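PDB 5HIU: GTPase activator-like protein from Chaetomium thermophilum, which probably acts, as part of a full-length TSC2 protein, as a GTPase activator, the present fragment being its all-helical N-terminal region. Local coordinates for residues P57-W62 against S100-T105; G314-L319 against T356-L361; L361-F366 against K428-R433. One frame throughout, in Å; residues are numbered along the deposited sequence.

The three contacts follow one another in series along an elongated, all-helical chain, each joining segments roughly 40 to 60 residues apart in sequence. Contact 1 links helix 59-65 to helix 96-107 near the N-terminal end. Contacts 2 and 3 lie across the chain's centre from it, their centres about 56 Å and 66 Å from that of contact 1. They are themselves only about 12 Å apart, centre to centre, because both use helix 352-366: it packs on helix 302-322 in contact 2 and on helix 423-441 in contact 3, with Leu361 belonging to both segments. Such helix-on-helix relays are consistent with an alpha-solenoid, in which neighbour contacts rather than one central core hold the molecule together.

Contact 1 (P57-W62 against S100-T105); sequences PVHAIW and SEYFHT
Trp62 carries its indole opposite the backbone N (chi1 -179°), while Tyr102 swings its ring to the side away from its own carbonyl carbon (chi1 -56°); these two settings lay the phenol across one face of the indole. The evidence for face contact is Tyr102 CD1, which sits over the Trp62 ring at 3.3 Å from CE2. The planes are inclined by 39°, so the pair is neither a parallel stack nor an edge-to-face one. Tyr102 CB adds a CH-pi contact, 4.1 Å from the centroid of the six-membered ring of Trp62. Past this overlap the phenol tip reaches residues 58 and 59, where its OH receives a hydrogen bond from His59 ND1 at 3.2 Å, slightly tilted from the imidazole plane, and has Val58 CG2 at 3.8 Å.

At the indole edge, Trp62 NE1 gives a weak hydrogen bond to Thr105 OG1 at 3.3 Å. That hydroxyl is itself positioned by donating to Glu101 O at 2.7 Å, and the same carbonyl takes the helical bond from Thr105 N on the opposite face of its plane. Thr105 CG2 also packs at the indole, 3.4 Å from Trp62 CZ2. One hydrogen bond at the phenol OH and a weak one at the indole NE1 thus accompany the ring contact. Helices 59-65 and 96-107 are joined through aromatic side chains that also pack on neighbouring helices, Trp62 on Leu85 and Val89 of helix 75-89 and Tyr102 on Leu125 of helix 115-126, a layering consistent with an alpha-solenoid.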
loop_
_atom_site.group_PDB
_atom_site.type_symbol
_atom_site.label_atom_id
_atom_site.label_comp_id
_atom_site.label_asym_id
_atom_site.label_seq_id
_atom_site.Cartn_x
_atom_site.Cartn_y
_atom_site.Cartn_z
ATOM N N PRO A 57 -13.273 10.685 -37.832
ATOM C CA PRO A 57 -13.082 11.776 -36.883
ATOM C C PRO A 57 -14.226 11.920 -35.891
ATOM O O PRO A 57 -15.374 12.166 -36.266
ATOM C CB PRO A 57 -13.010 13.008 -37.773
ATOM C CG PRO A 57 -13.850 12.659 -38.942
ATOM C CD PRO A 57 -13.675 11.186 -39.156
ATOM N N VAL A 58 -13.893 11.798 -34.619
ATOM C CA VAL A 58 -14.892 11.868 -33.574
ATOM C C VAL A 58 -15.076 13.296 -33.058
ATOM O O VAL A 58 -15.962 13.550 -32.258
ATOM C CB VAL A 58 -14.540 10.901 -32.416
ATOM C CG1 VAL A 58 -14.185 9.519 -32.975
ATOM C CG2 VAL A 58 -13.420 11.450 -31.531
ATOM N N HIS A 59 -14.260 14.232 -33.527
ATOM C CA HIS A 59 -14.211 15.553 -32.912
ATOM C C HIS A 59 -15.538 16.316 -32.875
ATOM O O HIS A 59 -15.898 16.875 -31.840
ATOM C CB HIS A 59 -13.170 16.424 -33.598
ATOM C CG HIS A 59 -12.819 17.653 -32.824
ATOM N ND1 HIS A 59 -12.581 17.630 -31.466
ATOM C CD2 HIS A 59 -12.644 18.937 -33.216
ATOM C CE1 HIS A 59 -12.270 18.846 -31.056
ATOM N NE2 HIS A 59 -12.298 19.657 -32.098
ATOM N N ALA A 60 -16.244 16.370 -34.001
ATOM C CA ALA A 60 -17.507 17.116 -34.065
ATOM C C ALA A 60 -18.628 16.343 -33.360
ATOM O O ALA A 60 -19.539 16.927 -32.764
ATOM C CB ALA A 60 -17.869 17.405 -35.507
ATOM N N ILE A 61 -18.531 15.020 -33.421
ATOM C CA ILE A 61 -19.384 14.143 -32.637
ATOM C C ILE A 61 -19.202 14.441 -31.138
ATOM O O ILE A 61 -20.165 14.469 -30.382
ATOM C CB ILE A 61 -19.088 12.658 -32.954
ATOM C CG1 ILE A 61 -19.481 12.316 -34.396
ATOM C CG2 ILE A 61 -19.837 11.742 -32.005
ATOM C CD1 ILE A 61 -18.870 11.036 -34.930
ATOM N N TRP A 62 -17.964 14.658 -30.703
ATOM C CA TRP A 62 -17.716 14.941 -29.306
ATOM C C TRP A 62 -18.492 16.176 -28.913
ATOM O O TRP A 62 -19.218 16.169 -27.926
ATOM C CB TRP A 62 -16.229 15.157 -29.038
ATOM C CG TRP A 62 -15.943 15.421 -27.598
ATOM C CD1 TRP A 62 -15.942 16.635 -26.965
ATOM C CD2 TRP A 62 -15.630 14.446 -26.596
ATOM N NE1 TRP A 62 -15.642 16.473 -25.630
ATOM C CE2 TRP A 62 -15.460 15.137 -25.375
ATOM C CE3 TRP A 62 -15.472 13.055 -26.612
ATOM C CZ2 TRP A 62 -15.135 14.485 -24.188
ATOM C CZ3 TRP A 62 -15.153 12.405 -25.422
ATOM C CH2 TRP A 62 -14.975 13.129 -24.229
ATOM N N SER A 100 -6.969 17.337 -24.605
ATOM C CA SER A 100 -7.133 18.192 -23.456
ATOM C C SER A 100 -8.593 18.513 -23.249
ATOM O O SER A 100 -9.046 18.658 -22.132
ATOM C CB SER A 100 -6.324 19.472 -23.599
ATOM O OG SER A 100 -5.892 19.881 -22.321
ATOM N N GLU A 101 -9.343 18.610 -24.328
ATOM C CA GLU A 101 -10.726 19.005 -24.222
ATOM C C GLU A 101 -11.588 17.841 -23.794
ATOM O O GLU A 101 -12.599 17.989 -23.093
ATOM C CB GLU A 101 -11.200 19.559 -25.553
ATOM C CG GLU A 101 -12.496 20.336 -25.447
ATOM C CD GLU A 101 -12.822 21.080 -26.722
ATOM O OE1 GLU A 101 -11.894 21.724 -27.313
ATOM O OE2 GLU A 101 -14.017 21.007 -27.114
ATOM N N TYR A 102 -11.180 16.661 -24.212
ATOM C CA TYR A 102 -11.836 15.468 -23.760
ATOM C C TYR A 102 -11.612 15.282 -22.255
ATOM O O TYR A 102 -12.554 15.057 -21.496
ATOM C CB TYR A 102 -11.350 14.271 -24.573
ATOM C CG TYR A 102 -11.538 14.417 -26.087
ATOM C CD1 TYR A 102 -12.454 15.311 -26.629
ATOM C CD2 TYR A 102 -10.803 13.637 -26.968
ATOM C CE1 TYR A 102 -12.604 15.434 -27.995
ATOM C CE2 TYR A 102 -10.957 13.748 -28.328
ATOM C CZ TYR A 102 -11.857 14.643 -28.831
ATOM O OH TYR A 102 -12.006 14.742 -30.180
ATOM N N PHE A 103 -10.383 15.429 -21.799
ATOM C CA PHE A 103 -10.119 15.264 -20.373
ATOM C C PHE A 103 -10.990 16.201 -19.509
ATOM O O PHE A 103 -11.553 15.794 -18.517
ATOM C CB PHE A 103 -8.634 15.468 -20.096
ATOM C CG PHE A 103 -8.286 15.479 -18.649
ATOM C CD1 PHE A 103 -7.999 14.298 -17.982
ATOM C CD2 PHE A 103 -8.222 16.675 -17.947
ATOM C CE1 PHE A 103 -7.659 14.306 -16.636
ATOM C CE2 PHE A 103 -7.885 16.686 -16.604
ATOM C CZ PHE A 103 -7.601 15.504 -15.946
ATOM N N HIS A 104 -11.110 17.459 -19.882
ATOM C CA HIS A 104 -11.864 18.385 -19.048
ATOM C C HIS A 104 -13.354 18.152 -19.110
ATOM O O HIS A 104 -14.053 18.358 -18.114
ATOM C CB HIS A 104 -11.499 19.802 -19.405
ATOM C CG HIS A 104 -10.092 20.129 -19.031
ATOM N ND1 HIS A 104 -9.092 20.315 -19.963
ATOM C CD2 HIS A 104 -9.505 20.244 -17.819
ATOM C CE1 HIS A 104 -7.954 20.558 -19.342
ATOM N NE2 HIS A 104 -8.177 20.522 -18.039
ATOM N N THR A 105 -13.833 17.704 -20.269
ATOM C CA THR A 105 -15.213 17.287 -20.415
ATOM C C THR A 105 -15.503 16.076 -19.516
ATOM O O THR A 105 -16.469 16.070 -18.756
ATOM C CB THR A 105 -15.502 16.895 -21.874
ATOM O OG1 THR A 105 -15.316 18.016 -22.726
ATOM C CG2 THR A 105 -16.914 16.358 -22.052
#

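Contact 2 (G314-L319 against T356-L361); sequences GALSVL and TEILRL
Leu316 supplies most of the apolar contact, through one methyl: its CD2 lies 3.8 Å from Glu357 CB and 3.9 Å from Ile358 N, reaching the backbone of helix 352-366 where the CA atoms of the two segments are nearest (Leu316 and Glu357). The same methyl meets the end of Ile358, CD2 to CD1 4.1 Å, although the CB of Ile358 points away from the partner helix. One turn further on, the direction of reach reverses. Leu361 extends its side chain with CG opposite the backbone N (chi1 -167°), and its CD1 settles beside Leu319 CB at 4.0 Å and Leu316 O at 3.9 Å.

The short axes run nearly parallel, 20° between their directions and 9.7 Å at closest approach, as expected of neighbouring helices in an alpha-solenoid; at that spacing side chains, not the two backbones, make the contact. Leu293 of helix 281-294 touches both Leu316 and Leu319 and so extends the apolar layer.

Polar interactions take no part in joining the two segments, since no hydrogen bond crosses between them. Glu357 meets Leu316 through its CB: its chain bends at chi2 (-54°), and the carboxylate instead forms a salt bridge within its own helix, OE2 to Arg360 NH2 at 2.7 Å, a bond with weak hydrogen-bond geometry. Arg360 is exposed, though its side chain also touches Gln426 of helix 423-441.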
loop_
_atom_site.group_PDB
_atom_site.type_symbol
_atom_site.label_atom_id
_atom_site.label_comp_id
_atom_site.label_asym_id
_atom_site.label_seq_id
_atom_site.Cartn_x
_atom_site.Cartn_y
_atom_site.Cartn_z
ATOM N N GLY A 314 5.366 -4.411 14.702
ATOM C CA GLY A 314 5.576 -4.475 13.273
ATOM C C GLY A 314 7.049 -4.394 12.996
ATOM O O GLY A 314 7.584 -5.218 12.257
ATOM N N ALA A 315 7.677 -3.380 13.598
ATOM C CA ALA A 315 9.130 -3.168 13.567
ATOM C C ALA A 315 9.881 -4.449 13.867
ATOM O O ALA A 315 10.869 -4.754 13.217
ATOM C CB ALA A 315 9.541 -2.096 14.564
ATOM N N LEU A 316 9.408 -5.196 14.850
ATOM C CA LEU A 316 9.989 -6.486 15.172
ATOM C C LEU A 316 9.870 -7.426 13.981
ATOM O O LEU A 316 10.827 -8.092 13.594
ATOM C CB LEU A 316 9.277 -7.109 16.385
ATOM C CG LEU A 316 9.884 -6.923 17.784
ATOM C CD1 LEU A 316 10.467 -5.538 18.038
ATOM C CD2 LEU A 316 8.834 -7.259 18.837
ATOM N N SER A 317 8.674 -7.488 13.424
ATOM C CA SER A 317 8.377 -8.392 12.331
ATOM C C SER A 317 9.304 -8.091 11.160
ATOM O O SER A 317 9.914 -8.993 10.569
ATOM C CB SER A 317 6.915 -8.196 11.901
ATOM O OG SER A 317 6.449 -9.277 11.121
ATOM N N VAL A 318 9.402 -6.809 10.835
ATOM C CA VAL A 318 10.138 -6.375 9.660
ATOM C C VAL A 318 11.625 -6.496 9.935
ATOM O O VAL A 318 12.399 -6.844 9.046
ATOM C CB VAL A 318 9.748 -4.927 9.246
ATOM C CG1 VAL A 318 10.727 -4.365 8.243
ATOM C CG2 VAL A 318 8.346 -4.903 8.660
ATOM N N LEU A 319 12.013 -6.225 11.179
ATOM C CA LEU A 319 13.416 -6.335 11.588
ATOM C C LEU A 319 13.889 -7.778 11.543
ATOM O O LEU A 319 14.974 -8.069 11.079
ATOM C CB LEU A 319 13.652 -5.738 12.986
ATOM C CG LEU A 319 13.786 -4.209 12.992
ATOM C CD1 LEU A 319 13.709 -3.602 14.400
ATOM C CD2 LEU A 319 15.074 -3.807 12.304
ATOM N N THR A 356 7.118 -13.210 23.126
ATOM C CA THR A 356 7.381 -14.274 22.148
ATOM C C THR A 356 8.108 -13.744 20.894
ATOM O O THR A 356 8.995 -14.427 20.369
ATOM C CB THR A 356 6.090 -15.023 21.733
ATOM O OG1 THR A 356 5.394 -15.468 22.903
ATOM C CG2 THR A 356 6.398 -16.242 20.861
ATOM N N GLU A 357 7.741 -12.541 20.427
ATOM C CA GLU A 357 8.365 -11.929 19.231
ATOM C C GLU A 357 9.788 -11.451 19.503
ATOM O O GLU A 357 10.720 -11.854 18.796
ATOM C CB GLU A 357 7.514 -10.780 18.660
ATOM C CG GLU A 357 6.222 -11.246 18.015
ATOM C CD GLU A 357 6.453 -12.319 16.949
ATOM O OE1 GLU A 357 6.858 -11.973 15.794
ATOM O OE2 GLU A 357 6.224 -13.513 17.262
ATOM N N ILE A 358 9.955 -10.614 20.528
ATOM C CA ILE A 358 11.294 -10.239 20.998
ATOM C C ILE A 358 12.227 -11.444 20.912
ATOM O O ILE A 358 13.302 -11.363 20.331
ATOM C CB ILE A 358 11.304 -9.753 22.462
ATOM C CG1 ILE A 358 10.476 -8.470 22.643
ATOM C CG2 ILE A 358 12.741 -9.509 22.912
ATOM C CD1 ILE A 358 11.152 -7.194 22.176
ATOM N N LEU A 359 11.788 -12.553 21.493
ATOM C CA LEU A 359 12.534 -13.792 21.468
ATOM C C LEU A 359 12.714 -14.304 20.050
ATOM O O LEU A 359 13.814 -14.696 19.668
ATOM C CB LEU A 359 11.842 -14.881 22.303
ATOM C CG LEU A 359 11.880 -14.816 23.841
ATOM C CD1 LEU A 359 11.321 -16.101 24.459
ATOM C CD2 LEU A 359 13.293 -14.567 24.350
ATOM N N ARG A 360 11.640 -14.331 19.272
ATOM C CA ARG A 360 11.703 -14.931 17.928
ATOM C C ARG A 360 12.749 -14.225 17.075
ATOM O O ARG A 360 13.472 -14.859 16.317
ATOM C CB ARG A 360 10.315 -14.977 17.245
ATOM C CG ARG A 360 10.360 -15.212 15.728
ATOM C CD ARG A 360 9.301 -16.143 15.150
ATOM N NE ARG A 360 7.942 -15.753 15.541
ATOM C CZ ARG A 360 7.042 -16.573 16.095
ATOM N NH1 ARG A 360 7.311 -17.866 16.300
ATOM N NH2 ARG A 360 5.845 -16.103 16.430
ATOM N N LEU A 361 12.839 -12.916 17.235
ATOM C CA LEU A 361 13.877 -12.118 16.586
ATOM C C LEU A 361 15.245 -12.612 17.036
ATOM O O LEU A 361 16.054 -13.069 16.224
ATOM C CB LEU A 361 13.702 -10.630 16.939
ATOM C CG LEU A 361 14.500 -9.623 16.118
ATOM C CD1 LEU A 361 13.777 -8.294 16.087
ATOM C CD2 LEU A 361 15.931 -9.435 16.610
#

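Contact 3 (L361-F366 against K428-R433); sequences LINSLF and KHLILR
Leu430 wedges between Asn363 and Phe366, the tight part of a near-parallel helix pair (23° between short axes, 9.9 Å at closest approach) that continues what appears to be an alpha-solenoid stack. The backbones come close here, with the CA atoms of Asn363 and Leu430 5.9 Å apart. Asn363 OD1 presses against the aliphatic Leu430 CB at 3.2 Å; the nearby Leu430 N is badly angled for a hydrogen bond. The amide gets its polar partner from Gln426, whose OE1 accepts from Asn363 ND2. On the buried side, Leu430 CD1 meets Phe366 CD2 at 3.8 Å, obliquely to the ring, while Ile362, packed mainly on helix 383-391, touches Leu430 marginally. Trp382, edge-to-face, and Phe386 also pack on the Phe366 ring, and Phe454 of helix 448-459 touches Leu430.

Packing is looser toward solvent, where exposed His429 offers its CB to Asn363 OD1 at 4.1 Å, the imidazole plane lying steeply to the amide.

At the C-terminal end of helix 352-366, Arg433 makes the polar join. With CG opposite the backbone N, Arg433 lays CG against Phe366 CB at 3.8 Å, and the bend at chi2 (56°) then carries the guanidinium edge toward the Phe366 carbonyl. A positive group at a helix C-terminus is probably favourable electrostatically. Phe366 O accepts twice, weakly from Arg433 NH2 at 3.0 Å and more firmly from Arg433 NE at 2.7 Å, the latter donor standing 48° above the carbonyl plane.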
loop_
_atom_site.group_PDB
_atom_site.type_symbol
_atom_site.label_atom_id
_atom_site.label_comp_id
_atom_site.label_asym_id
_atom_site.label_seq_id
_atom_site.Cartn_x
_atom_site.Cartn_y
_atom_site.Cartn_z
ATOM N N LEU A 361 12.839 -12.916 17.235
ATOM C CA LEU A 361 13.877 -12.118 16.586
ATOM C C LEU A 361 15.245 -12.612 17.036
ATOM O O LEU A 361 16.054 -13.069 16.224
ATOM C CB LEU A 361 13.702 -10.630 16.939
ATOM C CG LEU A 361 14.500 -9.623 16.118
ATOM C CD1 LEU A 361 13.777 -8.294 16.087
ATOM C CD2 LEU A 361 15.931 -9.435 16.610
ATOM N N ILE A 362 15.465 -12.575 18.346
ATOM C CA ILE A 362 16.730 -13.002 18.928
ATOM C C ILE A 362 17.038 -14.425 18.475
ATOM O O ILE A 362 18.160 -14.727 18.098
ATOM C CB ILE A 362 16.735 -12.875 20.469
ATOM C CG1 ILE A 362 16.583 -11.398 20.889
ATOM C CG2 ILE A 362 18.036 -13.419 21.052
ATOM C CD1 ILE A 362 16.380 -11.201 22.382
ATOM N N ASN A 363 16.040 -15.286 18.433
ATOM C CA ASN A 363 16.282 -16.638 17.953
ATOM C C ASN A 363 16.703 -16.705 16.499
ATOM O O ASN A 363 17.412 -17.616 16.112
ATOM C CB ASN A 363 15.061 -17.504 18.160
ATOM C CG ASN A 363 15.073 -18.185 19.495
ATOM O OD1 ASN A 363 16.051 -18.838 19.842
ATOM N ND2 ASN A 363 13.997 -18.040 20.258
ATOM N N SER A 364 16.268 -15.748 15.693
ATOM C CA SER A 364 16.669 -15.724 14.297
ATOM C C SER A 364 18.071 -15.145 14.124
ATOM O O SER A 364 18.700 -15.349 13.080
ATOM C CB SER A 364 15.687 -14.911 13.466
ATOM O OG SER A 364 15.730 -13.566 13.885
ATOM N N LEU A 365 18.538 -14.396 15.120
ATOM C CA LEU A 365 19.928 -13.930 15.156
ATOM C C LEU A 365 20.947 -15.037 15.458
ATOM O O LEU A 365 22.019 -15.059 14.874
ATOM C CB LEU A 365 20.090 -12.830 16.186
ATOM C CG LEU A 365 19.461 -11.504 15.825
ATOM C CD1 LEU A 365 19.751 -10.538 16.955
ATOM C CD2 LEU A 365 19.978 -10.950 14.502
ATOM N N PHE A 366 20.627 -15.940 16.377
ATOM C CA PHE A 366 21.561 -16.982 16.745
ATOM C C PHE A 366 21.515 -18.159 15.785
ATOM O O PHE A 366 22.466 -18.940 15.718
ATOM C CB PHE A 366 21.311 -17.447 18.176
ATOM C CG PHE A 366 21.792 -16.479 19.212
ATOM C CD1 PHE A 366 23.103 -16.517 19.656
ATOM C CD2 PHE A 366 20.938 -15.533 19.743
ATOM C CE1 PHE A 366 23.554 -15.619 20.606
ATOM C CE2 PHE A 366 21.379 -14.636 20.694
ATOM C CZ PHE A 366 22.690 -14.675 21.128
ATOM N N LYS A 428 12.937 -22.658 24.938
ATOM C CA LYS A 428 13.418 -23.995 24.590
ATOM C C LYS A 428 14.188 -23.974 23.266
ATOM O O LYS A 428 15.131 -24.750 23.090
ATOM C CB LYS A 428 12.269 -25.000 24.514
ATOM N N HIS A 429 13.796 -23.088 22.346
ATOM C CA HIS A 429 14.511 -22.925 21.079
ATOM C C HIS A 429 15.880 -22.276 21.254
ATOM O O HIS A 429 16.860 -22.727 20.657
ATOM C CB HIS A 429 13.677 -22.121 20.074
ATOM C CG HIS A 429 12.728 -22.963 19.286
ATOM N ND1 HIS A 429 11.791 -23.780 19.881
ATOM C CD2 HIS A 429 12.575 -23.124 17.951
ATOM C CE1 HIS A 429 11.104 -24.411 18.946
ATOM N NE2 HIS A 429 11.559 -24.030 17.767
ATOM N N LEU A 430 15.930 -21.218 22.062
ATOM C CA LEU A 430 17.158 -20.458 22.308
ATOM C C LEU A 430 18.159 -21.229 23.197
ATOM O O LEU A 430 19.338 -21.401 22.859
ATOM C CB LEU A 430 16.802 -19.125 22.963
ATOM C CG LEU A 430 17.929 -18.114 23.151
ATOM C CD1 LEU A 430 18.618 -17.783 21.833
ATOM C CD2 LEU A 430 17.360 -16.857 23.802
ATOM N N ILE A 431 17.682 -21.691 24.339
ATOM C CA ILE A 431 18.495 -22.543 25.169
ATOM C C ILE A 431 19.162 -23.582 24.276
ATOM O O ILE A 431 20.384 -23.696 24.277
ATOM C CB ILE A 431 17.675 -23.213 26.304
ATOM C CG1 ILE A 431 17.149 -22.161 27.310
ATOM C CG2 ILE A 431 18.504 -24.278 27.013
ATOM C CD1 ILE A 431 18.043 -20.946 27.488
ATOM N N LEU A 432 18.378 -24.300 23.479
ATOM C CA LEU A 432 18.948 -25.365 22.661
ATOM C C LEU A 432 20.057 -24.828 21.760
ATOM O O LEU A 432 21.130 -25.430 21.663
ATOM C CB LEU A 432 17.879 -26.086 21.825
ATOM C CG LEU A 432 18.364 -27.369 21.124
ATOM C CD1 LEU A 432 18.767 -28.448 22.116
ATOM C CD2 LEU A 432 17.317 -27.917 20.171
ATOM N N ARG A 433 19.799 -23.692 21.122
ATOM C CA ARG A 433 20.769 -23.084 20.210
ATOM C C ARG A 433 22.037 -22.596 20.922
ATOM O O ARG A 433 23.138 -22.868 20.464
ATOM C CB ARG A 433 20.133 -21.922 19.456
ATOM C CG ARG A 433 21.041 -21.251 18.441
ATOM C CD ARG A 433 21.604 -22.228 17.418
ATOM N NE ARG A 433 22.413 -21.530 16.418
ATOM C CZ ARG A 433 23.204 -22.120 15.524
ATOM N NH1 ARG A 433 23.308 -23.443 15.477
ATOM N NH2 ARG A 433 23.898 -21.380 14.666
#